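Local coordinates for protein oxidoreductase, fmn-binding (Shewanella oneidensis, PDB 4AWU) that binds FMN and probably acts as an NAD(P)H-dependent oxidoreductase of the Old Yellow Enzyme family, and is held here in complex with para-chlorophenol, at residues L101-R106 with A161-A166; N128-V133 with F142-V147; L180-G185 with V232-L237. The protein carries 1 engineered substitution. All coordinates share one frame; numbering follows the deposited sequence.

Interaction 1 (L101-R106 with A161-A166); sequences LWHVGR and ADYRQA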
loop_
_atom_site.group_PDB
_atom_site.type_symbol
_atom_site.label_atom_id
_atom_site.label_comp_id
_atom_site.label_asym_id
_atom_site.label_seq_id
_atom_site.Cartn_x
_atom_site.Cartn_y
_atom_site.Cartn_z
ATOM N N LEU A 101 -5.698 1.840 1.428
ATOM C CA LEU A 101 -6.856 1.025 1.771
ATOM C C LEU A 101 -6.558 -0.443 1.533
ATOM O O LEU A 101 -6.232 -0.853 0.417
ATOM C CB LEU A 101 -8.063 1.438 0.941
ATOM C CG LEU A 101 -8.454 2.909 1.026
ATOM C CD1 LEU A 101 -9.796 3.097 0.345
ATOM C CD2 LEU A 101 -8.499 3.397 2.472
ATOM N N TRP A 102 -6.716 -1.235 2.584
ATOM C CA TRP A 102 -6.240 -2.607 2.595
ATOM C C TRP A 102 -7.366 -3.612 2.764
ATOM O O TRP A 102 -8.201 -3.477 3.662
ATOM C CB TRP A 102 -5.290 -2.773 3.774
ATOM C CG TRP A 102 -4.275 -3.851 3.636
ATOM C CD1 TRP A 102 -4.055 -4.653 2.555
ATOM C CD2 TRP A 102 -3.314 -4.235 4.625
ATOM N NE1 TRP A 102 -3.012 -5.513 2.812
ATOM C CE2 TRP A 102 -2.544 -5.277 4.078
ATOM C CE3 TRP A 102 -3.032 -3.795 5.922
ATOM C CZ2 TRP A 102 -1.510 -5.889 4.785
ATOM C CZ3 TRP A 102 -2.006 -4.402 6.620
ATOM C CH2 TRP A 102 -1.258 -5.436 6.051
ATOM N N HIS A 103 -7.380 -4.617 1.898
ATOM C CA HIS A 103 -8.128 -5.834 2.160
ATOM C C HIS A 103 -7.217 -7.011 1.823
ATOM O O HIS A 103 -6.771 -7.164 0.684
ATOM C CB HIS A 103 -9.431 -5.882 1.364
ATOM C CG HIS A 103 -10.393 -6.905 1.873
ATOM N ND1 HIS A 103 -10.071 -8.241 1.945
ATOM C CD2 HIS A 103 -11.654 -6.794 2.350
ATOM C CE1 HIS A 103 -11.099 -8.913 2.435
ATOM N NE2 HIS A 103 -12.069 -8.058 2.692
ATOM N N VAL A 104 -6.917 -7.822 2.831
ATOM C CA VAL A 104 -5.907 -8.870 2.692
ATOM C C VAL A 104 -6.439 -10.126 2.028
ATOM O O VAL A 104 -5.668 -10.951 1.537
ATOM C CB VAL A 104 -5.315 -9.277 4.050
ATOM C CG1 VAL A 104 -4.649 -8.078 4.716
ATOM C CG2 VAL A 104 -6.391 -9.880 4.946
ATOM N N GLY A 105 -7.753 -10.291 2.051
ATOM C CA GLY A 105 -8.375 -11.388 1.351
ATOM C C GLY A 105 -7.983 -12.650 2.078
ATOM O O GLY A 105 -8.159 -12.748 3.292
ATOM N N ARG A 106 -7.418 -13.601 1.348
ATOM C CA ARG A 106 -7.087 -14.901 1.910
ATOM C C ARG A 106 -5.867 -14.866 2.815
ATOM O O ARG A 106 -5.573 -15.851 3.488
ATOM C CB ARG A 106 -6.835 -15.902 0.787
ATOM C CG ARG A 106 -5.500 -15.715 0.097
ATOM C CD ARG A 106 -5.366 -16.635 -1.097
ATOM N NE ARG A 106 -4.054 -16.524 -1.725
ATOM C CZ ARG A 106 -3.661 -17.244 -2.769
ATOM N NH1 ARG A 106 -4.478 -18.135 -3.314
ATOM N NH2 ARG A 106 -2.449 -17.070 -3.268
ATOM N N ALA A 161 -18.355 -1.840 -1.555
ATOM C CA ALA A 161 -19.003 -0.869 -0.678
ATOM C C ALA A 161 -18.064 -0.440 0.447
ATOM O O ALA A 161 -17.964 0.747 0.764
ATOM C CB ALA A 161 -20.287 -1.447 -0.098
ATOM N N ASP A 162 -17.388 -1.417 1.046
ATOM C CA ASP A 162 -16.447 -1.158 2.127
ATOM C C ASP A 162 -15.272 -0.311 1.646
ATOM O O ASP A 162 -14.816 0.583 2.355
ATOM C CB ASP A 162 -15.932 -2.468 2.716
ATOM C CG ASP A 162 -17.017 -3.261 3.407
ATOM O OD1 ASP A 162 -18.044 -2.662 3.789
ATOM O OD2 ASP A 162 -16.835 -4.481 3.578
ATOM N N TYR A 163 -14.778 -0.591 0.443
ATOM C CA TYR A 163 -13.711 0.221 -0.132
ATOM C C TYR A 163 -14.201 1.646 -0.328
ATOM O O TYR A 163 -13.507 2.599 -0.005
ATOM C CB TYR A 163 -13.264 -0.339 -1.481
ATOM C CG TYR A 163 -12.146 -1.351 -1.407
ATOM C CD1 TYR A 163 -10.869 -0.977 -1.006
ATOM C CD2 TYR A 163 -12.358 -2.674 -1.763
ATOM C CE1 TYR A 163 -9.845 -1.893 -0.950
ATOM C CE2 TYR A 163 -11.338 -3.601 -1.716
ATOM C CZ TYR A 163 -10.081 -3.205 -1.306
ATOM O OH TYR A 163 -9.063 -4.124 -1.259
ATOM N N ARG A 164 -15.410 1.784 -0.863
ATOM C CA ARG A 164 -15.967 3.100 -1.152
ATOM C C ARG A 164 -16.119 3.912 0.127
ATOM O O ARG A 164 -15.792 5.104 0.172
ATOM C CB ARG A 164 -17.331 2.963 -1.827
ATOM C CG ARG A 164 -17.843 4.260 -2.411
ATOM C CD ARG A 164 -19.283 4.137 -2.876
ATOM N NE ARG A 164 -19.637 5.193 -3.817
ATOM C CZ ARG A 164 -19.943 6.439 -3.473
ATOM N NH1 ARG A 164 -19.940 6.809 -2.197
ATOM N NH2 ARG A 164 -20.246 7.326 -4.412
ATOM N N GLN A 165 -16.626 3.259 1.165
ATOM C CA GLN A 165 -16.853 3.927 2.436
ATOM C C GLN A 165 -15.523 4.257 3.096
ATOM O O GLN A 165 -15.370 5.319 3.698
ATOM C CB GLN A 165 -17.683 3.051 3.368
ATOM C CG GLN A 165 -18.012 3.725 4.692
ATOM C CD GLN A 165 -18.823 4.994 4.505
ATOM O OE1 GLN A 165 -19.817 5.009 3.775
ATOM N NE2 GLN A 165 -18.398 6.068 5.155
ATOM N N ALA A 166 -14.568 3.339 2.980
ATOM C CA ALA A 166 -13.228 3.552 3.521
ATOM C C ALA A 166 -12.597 4.794 2.909
ATOM O O ALA A 166 -11.872 5.532 3.581
ATOM C CB ALA A 166 -12.355 2.336 3.258
HETATM O O HOH W 1 -6.606 -3.309 -0.706
#
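Leu101 and Tyr163 bring barrel strand 96-102 against the covering helix 153-172. Apolar packing comes first. Leu101 CG sits beside its backbone N and anti to the carbonyl carbon (chi1 -56°), which points the branch at the helix. CD1 lies 4.0 Å from Ala166 CB and CD2 4.1 Å from the same carbon, so the isopropyl fork straddles that methyl. Leu101 CB also meets Tyr163 CD1 at 4.2 Å.

The tyrosine then runs alongside the strand end. Its hydroxyl reaches the start of the loop, where Tyr163 OH is 3.2 Å from His103 CB. The imidazole bends back within its own loop: His103 ND1 accepts a weak bond from Gly105 N.

The polar link goes through one water. It lies in the plane of the tyrosine ring, at its edge, 2.6 Å from Tyr163 OH. It accepts from His103 N at 3.0 Å and lies 2.7 Å from Leu101 O. A phenylalanine in place of Tyr163 would probably leave this water without its partner on the helix.

Around it, Leu180 of strand 177-181 and Val217 of helix 212-225 also touch Tyr163. This is helix-on-strand packing of a TIM barrel. Its chemistry is apolar along the helix, with a single bridging water that ties the tyrosine hydroxyl to backbone atoms where the strand ends.

Interaction 2 (N128-V133 with F142-V147); sequences NVKVFV and FVDVAV. With 4CH (4-chlorophenol), chain E.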
loop_
_atom_site.group_PDB
_atom_site.type_symbol
_atom_site.label_atom_id
_atom_site.label_comp_id
_atom_site.label_asym_id
_atom_site.label_seq_id
_atom_site.Cartn_x
_atom_site.Cartn_y
_atom_site.Cartn_z
ATOM N N ASN A 128 2.105 -21.871 2.297
ATOM C CA ASN A 128 3.300 -21.529 3.065
ATOM C C ASN A 128 3.302 -20.093 3.572
ATOM O O ASN A 128 4.342 -19.572 3.974
ATOM C CB ASN A 128 4.557 -21.774 2.227
ATOM C CG ASN A 128 4.737 -23.231 1.860
ATOM O OD1 ASN A 128 4.358 -24.124 2.619
ATOM N ND2 ASN A 128 5.318 -23.480 0.690
ATOM N N VAL A 129 2.138 -19.453 3.559
ATOM C CA VAL A 129 2.036 -18.064 3.985
ATOM C C VAL A 129 1.518 -17.977 5.413
ATOM O O VAL A 129 0.576 -18.678 5.789
ATOM C CB VAL A 129 1.115 -17.255 3.058
ATOM C CG1 VAL A 129 0.827 -15.883 3.656
ATOM C CG2 VAL A 129 1.743 -17.121 1.683
ATOM N N LYS A 130 2.142 -17.110 6.203
ATOM C CA LYS A 130 1.765 -16.935 7.595
ATOM C C LYS A 130 1.385 -15.490 7.875
ATOM O O LYS A 130 1.918 -14.565 7.260
ATOM C CB LYS A 130 2.920 -17.336 8.511
ATOM C CG LYS A 130 3.505 -18.704 8.205
ATOM C CD LYS A 130 3.825 -19.462 9.479
ATOM C CE LYS A 130 4.450 -20.813 9.177
ATOM N NZ LYS A 130 4.468 -21.694 10.374
ATOM N N VAL A 131 0.454 -15.307 8.802
ATOM C CA VAL A 131 0.152 -13.987 9.331
ATOM C C VAL A 131 0.410 -13.997 10.832
ATOM O O VAL A 131 0.637 -15.052 11.422
ATOM C CB VAL A 131 -1.298 -13.560 9.044
ATOM C CG1 VAL A 131 -1.502 -13.379 7.550
ATOM C CG2 VAL A 131 -2.287 -14.571 9.615
ATOM N N PHE A 132 0.385 -12.823 11.446
ATOM C CA PHE A 132 0.669 -12.705 12.867
ATOM C C PHE A 132 -0.637 -12.534 13.627
ATOM O O PHE A 132 -1.488 -11.737 13.233
ATOM C CB PHE A 132 1.599 -11.519 13.117
ATOM C CG PHE A 132 2.089 -11.416 14.534
ATOM C CD1 PHE A 132 1.330 -10.774 15.493
ATOM C CD2 PHE A 132 3.310 -11.956 14.901
ATOM C CE1 PHE A 132 1.775 -10.673 16.796
ATOM C CE2 PHE A 132 3.763 -11.857 16.207
ATOM C CZ PHE A 132 2.994 -11.215 17.154
ATOM N N VAL A 133 -0.800 -13.292 14.707
ATOM C CA VAL A 133 -2.029 -13.248 15.491
ATOM C C VAL A 133 -1.760 -12.970 16.963
ATOM O O VAL A 133 -0.817 -13.502 17.544
ATOM C CB VAL A 133 -2.816 -14.571 15.380
ATOM C CG1 VAL A 133 -3.907 -14.641 16.446
ATOM C CG2 VAL A 133 -3.416 -14.712 13.991
ATOM N N PHE A 142 3.218 -15.996 14.764
ATOM C CA PHE A 142 2.839 -16.272 13.388
ATOM C C PHE A 142 2.099 -17.595 13.278
ATOM O O PHE A 142 2.488 -18.595 13.879
ATOM C CB PHE A 142 4.070 -16.287 12.483
ATOM C CG PHE A 142 4.586 -14.920 12.146
ATOM C CD1 PHE A 142 4.112 -14.243 11.033
ATOM C CD2 PHE A 142 5.539 -14.308 12.943
ATOM C CE1 PHE A 142 4.582 -12.983 10.719
ATOM C CE2 PHE A 142 6.013 -13.049 12.634
ATOM C CZ PHE A 142 5.535 -12.386 11.521
ATOM N N VAL A 143 1.022 -17.581 12.504
ATOM C CA VAL A 143 0.228 -18.773 12.265
ATOM C C VAL A 143 -0.045 -18.882 10.773
ATOM O O VAL A 143 -0.004 -17.886 10.051
ATOM C CB VAL A 143 -1.106 -18.713 13.022
ATOM C CG1 VAL A 143 -0.861 -18.732 14.521
ATOM C CG2 VAL A 143 -1.889 -17.472 12.621
ATOM N N ASP A 144 -0.317 -20.094 10.310
ATOM C CA ASP A 144 -0.620 -20.308 8.906
ATOM C C ASP A 144 -1.962 -19.687 8.577
ATOM O O ASP A 144 -2.883 -19.720 9.388
ATOM C CB ASP A 144 -0.645 -21.802 8.585
ATOM C CG ASP A 144 0.730 -22.428 8.633
ATOM O OD1 ASP A 144 1.226 -22.695 9.749
ATOM O OD2 ASP A 144 1.316 -22.649 7.553
ATOM N N VAL A 145 -2.063 -19.110 7.387
ATOM C CA VAL A 145 -3.324 -18.544 6.932
ATOM C C VAL A 145 -4.351 -19.653 6.767
ATOM O O VAL A 145 -3.998 -20.813 6.559
ATOM C CB VAL A 145 -3.162 -17.787 5.600
ATOM C CG1 VAL A 145 -2.310 -16.542 5.805
ATOM C CG2 VAL A 145 -2.555 -18.690 4.530
ATOM N N ALA A 146 -5.624 -19.291 6.866
ATOM C CA ALA A 146 -6.700 -20.256 6.713
ATOM C C ALA A 146 -7.085 -20.364 5.245
ATOM O O ALA A 146 -6.674 -19.546 4.423
ATOM C CB ALA A 146 -7.901 -19.844 7.546
ATOM N N VAL A 147 -7.871 -21.382 4.920
ATOM C CA VAL A 147 -8.370 -21.541 3.564
ATOM C C VAL A 147 -9.519 -20.568 3.365
ATOM O O VAL A 147 -10.429 -20.506 4.189
ATOM C CB VAL A 147 -8.872 -22.971 3.309
ATOM C CG1 VAL A 147 -9.361 -23.113 1.874
ATOM C CG2 VAL A 147 -7.772 -23.977 3.606
HETATM CL CL9 4CH E . 6.187 -9.693 14.092
HETATM C C4 4CH E . 4.668 -9.002 13.650
HETATM C C5 4CH E . 3.783 -8.584 14.635
HETATM C C6 4CH E . 2.574 -8.006 14.273
HETATM C C1 4CH E . 2.259 -7.856 12.931
HETATM O O7 4CH E . 1.075 -7.259 12.573
HETATM C C2 4CH E . 3.139 -8.274 11.946
HETATM C C3 4CH E . 4.349 -8.848 12.307
#
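Phe132 sets the edge of its ring against the face of the Phe142 ring, a T-shaped pair with planes at 85°. Phe132 CD2 comes 3.7 Å from Phe142 CE2. The two residues face each other in the beta hairpin of strands 130-133 and 141-144, as a non-hydrogen-bonded antiparallel pair. Both side chains leave the same face of the hairpin. Phe132 also lays one ring face against a bound 4-chlorophenol, with Phe132 CG 3.3 Å from ligand C5. These two rings are nearly parallel and offset. With Phe132 CG anti to its own nitrogen (chi1 -173°), CB stays over the Phe142 ring as a CH-pi contact, while the ring beyond it reaches the ligand. Phe142 CE2 touches the chlorine CL9 at 3.7 Å. The hairpin thus supplies two aromatic walls to this ligand pocket. Tyr68, Trp70, Ala69 and Ser28 also line it, and the last two hydrogen-bond the phenol through Ala69 O and Ser28 OG.

Backbone bonds fix the register. Val131 and Val143 form the hydrogen-bonded pair, with Val131 N to Val143 O at 2.9 Å and the return bond from Val143 N to Val131 O at 2.8 Å. Val145 N reaches Val129 O at 3.1 Å. At the solvent side, Lys130 and Asp144 lie side by side and make a long, weak salt bridge, NZ to OD1.

Val131 and Val143 lie on the other face. Val131 CG1 packs on Val145 CG1, and Val129 adds its own CG1 to that methyl. The tightest spot is between Val133 and Val143, whose CG2 atoms are only 3.4 Å apart.

Interaction 3 (L180-G185 with V232-L237); sequences LHAANG and VRLAPL. With FMN (flavin mononucleotide), chain B; 4CH (4-chlorophenol), chain D.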
loop_
_atom_site.group_PDB
_atom_site.type_symbol
_atom_site.label_atom_id
_atom_site.label_comp_id
_atom_site.label_asym_id
_atom_site.label_seq_id
_atom_site.Cartn_x
_atom_site.Cartn_y
_atom_site.Cartn_z
ATOM N N LEU A 180 -5.187 2.407 -3.318
ATOM C CA LEU A 180 -5.756 1.076 -3.312
ATOM C C LEU A 180 -4.628 0.067 -3.272
ATOM O O LEU A 180 -3.791 0.026 -4.170
ATOM C CB LEU A 180 -6.596 0.845 -4.559
ATOM C CG LEU A 180 -7.145 -0.573 -4.664
ATOM C CD1 LEU A 180 -8.045 -0.889 -3.471
ATOM C CD2 LEU A 180 -7.889 -0.736 -5.978
ATOM N N HIS A 181 -4.600 -0.744 -2.224
ATOM C CA HIS A 181 -3.605 -1.795 -2.131
ATOM C C HIS A 181 -4.041 -2.975 -2.990
ATOM O O HIS A 181 -4.846 -3.799 -2.567
ATOM C CB HIS A 181 -3.407 -2.230 -0.683
ATOM C CG HIS A 181 -2.156 -3.016 -0.463
ATOM N ND1 HIS A 181 -1.411 -3.530 -1.505
ATOM C CD2 HIS A 181 -1.507 -3.365 0.671
ATOM C CE1 HIS A 181 -0.361 -4.165 -1.018
ATOM N NE2 HIS A 181 -0.397 -4.083 0.299
ATOM N N ALA A 182 -3.510 -3.043 -4.207
ATOM C CA ALA A 182 -3.853 -4.120 -5.126
ATOM C C ALA A 182 -2.617 -4.965 -5.394
ATOM O O ALA A 182 -2.465 -5.535 -6.474
ATOM C CB ALA A 182 -4.398 -3.550 -6.420
ATOM N N ALA A 183 -1.756 -5.075 -4.388
ATOM C CA ALA A 183 -0.438 -5.668 -4.560
ATOM C C ALA A 183 -0.164 -6.737 -3.510
ATOM O O ALA A 183 -1.010 -7.035 -2.667
ATOM C CB ALA A 183 0.644 -4.582 -4.492
ATOM N N ASN A 184 1.032 -7.310 -3.587
ATOM C CA ASN A 184 1.545 -8.239 -2.590
ATOM C C ASN A 184 0.554 -9.315 -2.168
ATOM O O ASN A 184 0.450 -9.653 -0.988
ATOM C CB ASN A 184 2.067 -7.471 -1.374
ATOM C CG ASN A 184 3.240 -6.570 -1.719
ATOM O OD1 ASN A 184 3.979 -6.824 -2.669
ATOM N ND2 ASN A 184 3.415 -5.513 -0.947
ATOM N N GLY A 185 -0.158 -9.855 -3.150
ATOM C CA GLY A 185 -0.953 -11.053 -2.961
ATOM C C GLY A 185 -2.169 -10.884 -2.079
ATOM O O GLY A 185 -2.699 -11.865 -1.559
ATOM N N VAL A 232 -3.310 3.792 -6.980
ATOM C CA VAL A 232 -3.382 2.340 -6.884
ATOM C C VAL A 232 -1.981 1.774 -6.853
ATOM O O VAL A 232 -1.101 2.263 -7.552
ATOM C CB VAL A 232 -4.136 1.731 -8.074
ATOM C CG1 VAL A 232 -4.122 0.207 -7.987
ATOM C CG2 VAL A 232 -5.562 2.253 -8.115
ATOM N N ARG A 233 -1.772 0.751 -6.033
ATOM C CA ARG A 233 -0.476 0.099 -5.981
ATOM C C ARG A 233 -0.554 -1.312 -6.530
ATOM O O ARG A 233 -1.415 -2.097 -6.133
ATOM C CB ARG A 233 0.070 0.061 -4.557
ATOM C CG ARG A 233 1.553 -0.261 -4.538
ATOM C CD ARG A 233 2.165 -0.139 -3.171
ATOM N NE ARG A 233 3.569 0.233 -3.289
ATOM C CZ ARG A 233 4.507 -0.030 -2.390
ATOM N NH1 ARG A 233 4.218 -0.695 -1.284
ATOM N NH2 ARG A 233 5.747 0.375 -2.613
ATOM N N LEU A 234 0.362 -1.624 -7.439
ATOM C CA LEU A 234 0.463 -2.952 -8.024
ATOM C C LEU A 234 1.866 -3.496 -7.785
ATOM O O LEU A 234 2.816 -2.733 -7.628
ATOM C CB LEU A 234 0.190 -2.888 -9.526
ATOM C CG LEU A 234 -1.158 -2.304 -9.948
ATOM C CD1 LEU A 234 -1.211 -2.101 -11.452
ATOM C CD2 LEU A 234 -2.287 -3.213 -9.495
ATOM N N ALA A 235 1.986 -4.816 -7.739
ATOM C CA ALA A 235 3.285 -5.468 -7.650
ATOM C C ALA A 235 3.335 -6.537 -8.729
ATOM O O ALA A 235 3.042 -7.698 -8.466
ATOM C CB ALA A 235 3.481 -6.086 -6.281
ATOM N N PRO A 236 3.691 -6.142 -9.955
ATOM C CA PRO A 236 3.570 -7.052 -11.100
ATOM C C PRO A 236 4.421 -8.317 -11.004
ATOM O O PRO A 236 3.949 -9.377 -11.423
ATOM C CB PRO A 236 4.036 -6.195 -12.283
ATOM C CG PRO A 236 3.891 -4.785 -11.828
ATOM C CD PRO A 236 4.147 -4.802 -10.357
ATOM N N LEU A 237 5.637 -8.216 -10.470
ATOM C CA LEU A 237 6.601 -9.313 -10.580
ATOM C C LEU A 237 6.989 -9.975 -9.261
ATOM O O LEU A 237 7.388 -11.139 -9.247
ATOM C CB LEU A 237 7.861 -8.836 -11.302
ATOM C CG LEU A 237 7.617 -8.270 -12.702
ATOM C CD1 LEU A 237 8.925 -7.828 -13.325
ATOM C CD2 LEU A 237 6.918 -9.298 -13.584
HETATM N N1 FMN B . 3.821 -2.228 1.026
HETATM C C2 FMN B . 2.469 -1.991 0.963
HETATM O O2 FMN B . 1.944 -1.862 -0.142
HETATM N N3 FMN B . 1.714 -1.903 2.118
HETATM C C4 FMN B . 2.298 -2.124 3.350
HETATM O O4 FMN B . 1.671 -1.877 4.380
HETATM C C4A FMN B . 3.668 -2.344 3.409
HETATM N N5 FMN B . 4.274 -2.548 4.618
HETATM C C5A FMN B . 5.624 -2.787 4.685
HETATM C C6 FMN B . 6.221 -2.919 5.928
HETATM C C7 FMN B . 7.595 -3.101 6.026
HETATM C C7M FMN B . 8.206 -3.239 7.388
HETATM C C8 FMN B . 8.361 -3.194 4.865
HETATM C C8M FMN B . 9.852 -3.347 4.950
HETATM C C9 FMN B . 7.761 -3.038 3.620
HETATM C C9A FMN B . 6.393 -2.795 3.528
HETATM N N10 FMN B . 5.776 -2.661 2.300
HETATM C C10 FMN B . 4.423 -2.419 2.244
HETATM C "C1'" FMN B . 6.576 -2.587 1.035
HETATM C "C2'" FMN B . 7.237 -1.209 0.980
HETATM O "O2'" FMN B . 6.231 -0.227 0.839
HETATM C "C3'" FMN B . 8.230 -1.075 -0.173
HETATM O "O3'" FMN B . 7.538 -1.159 -1.399
HETATM C "C4'" FMN B . 9.316 -2.148 -0.086
HETATM O "O4'" FMN B . 9.873 -2.160 1.213
HETATM C "C5'" FMN B . 10.444 -1.945 -1.096
HETATM O "O5'" FMN B . 11.014 -0.660 -0.964
HETATM P P FMN B . 12.429 -0.450 -0.215
HETATM O O1P FMN B . 12.230 -0.778 1.247
HETATM O O2P FMN B . 13.462 -1.377 -0.808
HETATM O O3P FMN B . 12.853 0.984 -0.403
HETATM CL CL9 4CH D . 4.700 -6.073 6.366
HETATM C C4 4CH D . 3.952 -5.817 4.835
HETATM C C5 4CH D . 2.597 -5.555 4.796
HETATM C C6 4CH D . 1.977 -5.335 3.581
HETATM C C1 4CH D . 2.711 -5.389 2.410
HETATM O O7 4CH D . 2.074 -5.160 1.219
HETATM C C2 4CH D . 4.074 -5.652 2.444
HETATM C C3 4CH D . 4.696 -5.872 3.664
HETATM O O HOH W 2 -0.243 -6.622 -7.857
#
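Arg233 NH2 bonds FMN O3' at 2.7 Å, the shortest sound polar bond here. Arg233 NH1 donates to FMN O2 at 2.8 Å and also to FMN O2'. One guanidinium therefore fixes both the pyrimidine side of the flavin and its ribityl chain. FMN N1 lies at the guanidinium edge, in its plane. The arginine chain is extended from CG to NE, which carries the charged end from the strand to the cofactor. On the neighbouring barrel strand, His181 lies with one ring face toward FMN O2. That oxygen sits toward the rim of the ring, 3.3 Å from His181 NE2.

At its edge the imidazole meets a second 4-chlorophenol: His181 NE2 shares a hydrogen bond of 2.8 Å with O7. At the other ring nitrogen, Ala183 N donates to His181 ND1 at 3.3 Å, tilted 25° from the ring plane. Trp102 stacks on His181, and Tyr186 meets it edge-to-face. Asn184 also lines the phenol pocket.

Along the strands themselves, the backbones run parallel. Arg233 N bonds Leu180 O at 2.8 Å, and Ala182 N returns a less straight bond to Arg233 O. Further on, a water accepts from Ala235 N and donates to Ala182 O. Small methyls close the seam: Ala183 CB meets Ala235 CB at 3.7 Å, and Ala182 CB rests on Leu234 CD2.

This is the C-terminal mouth of a TIM barrel, where the active site lies. The positive guanidinium beside N1 and O2 would probably help to stabilise negative charge on a reduced flavin, as in other Old Yellow Enzymes, while His181 anchors the phenol oxygen beside the cofactor.

In the fold
Interactions 1 and 3 share barrel strands 96-102 and 177-181, which are neighbours. Their centres are 14 Å apart, and they meet through a probable hydrogen bond, Leu101 O to His181 N at 3.1 Å. Trp102 NE1 lies 3.4 Å from His181 CD2, and both residues line the pocket of the 4-chlorophenol beside the flavin. Interaction 2 is a hairpin in the excursion between strand 96-102 and helix 153-172, about 20 Å, centre to centre, from each of the others. It touches interaction 1 where Arg106 O meets Val145 CB. Its two phenylalanines line the site of the 4-chlorophenol that Ala69 and Ser28 hydrogen-bond. The side chain of Phe142 is about 8 Å from the 4-chlorophenol bonded to His181.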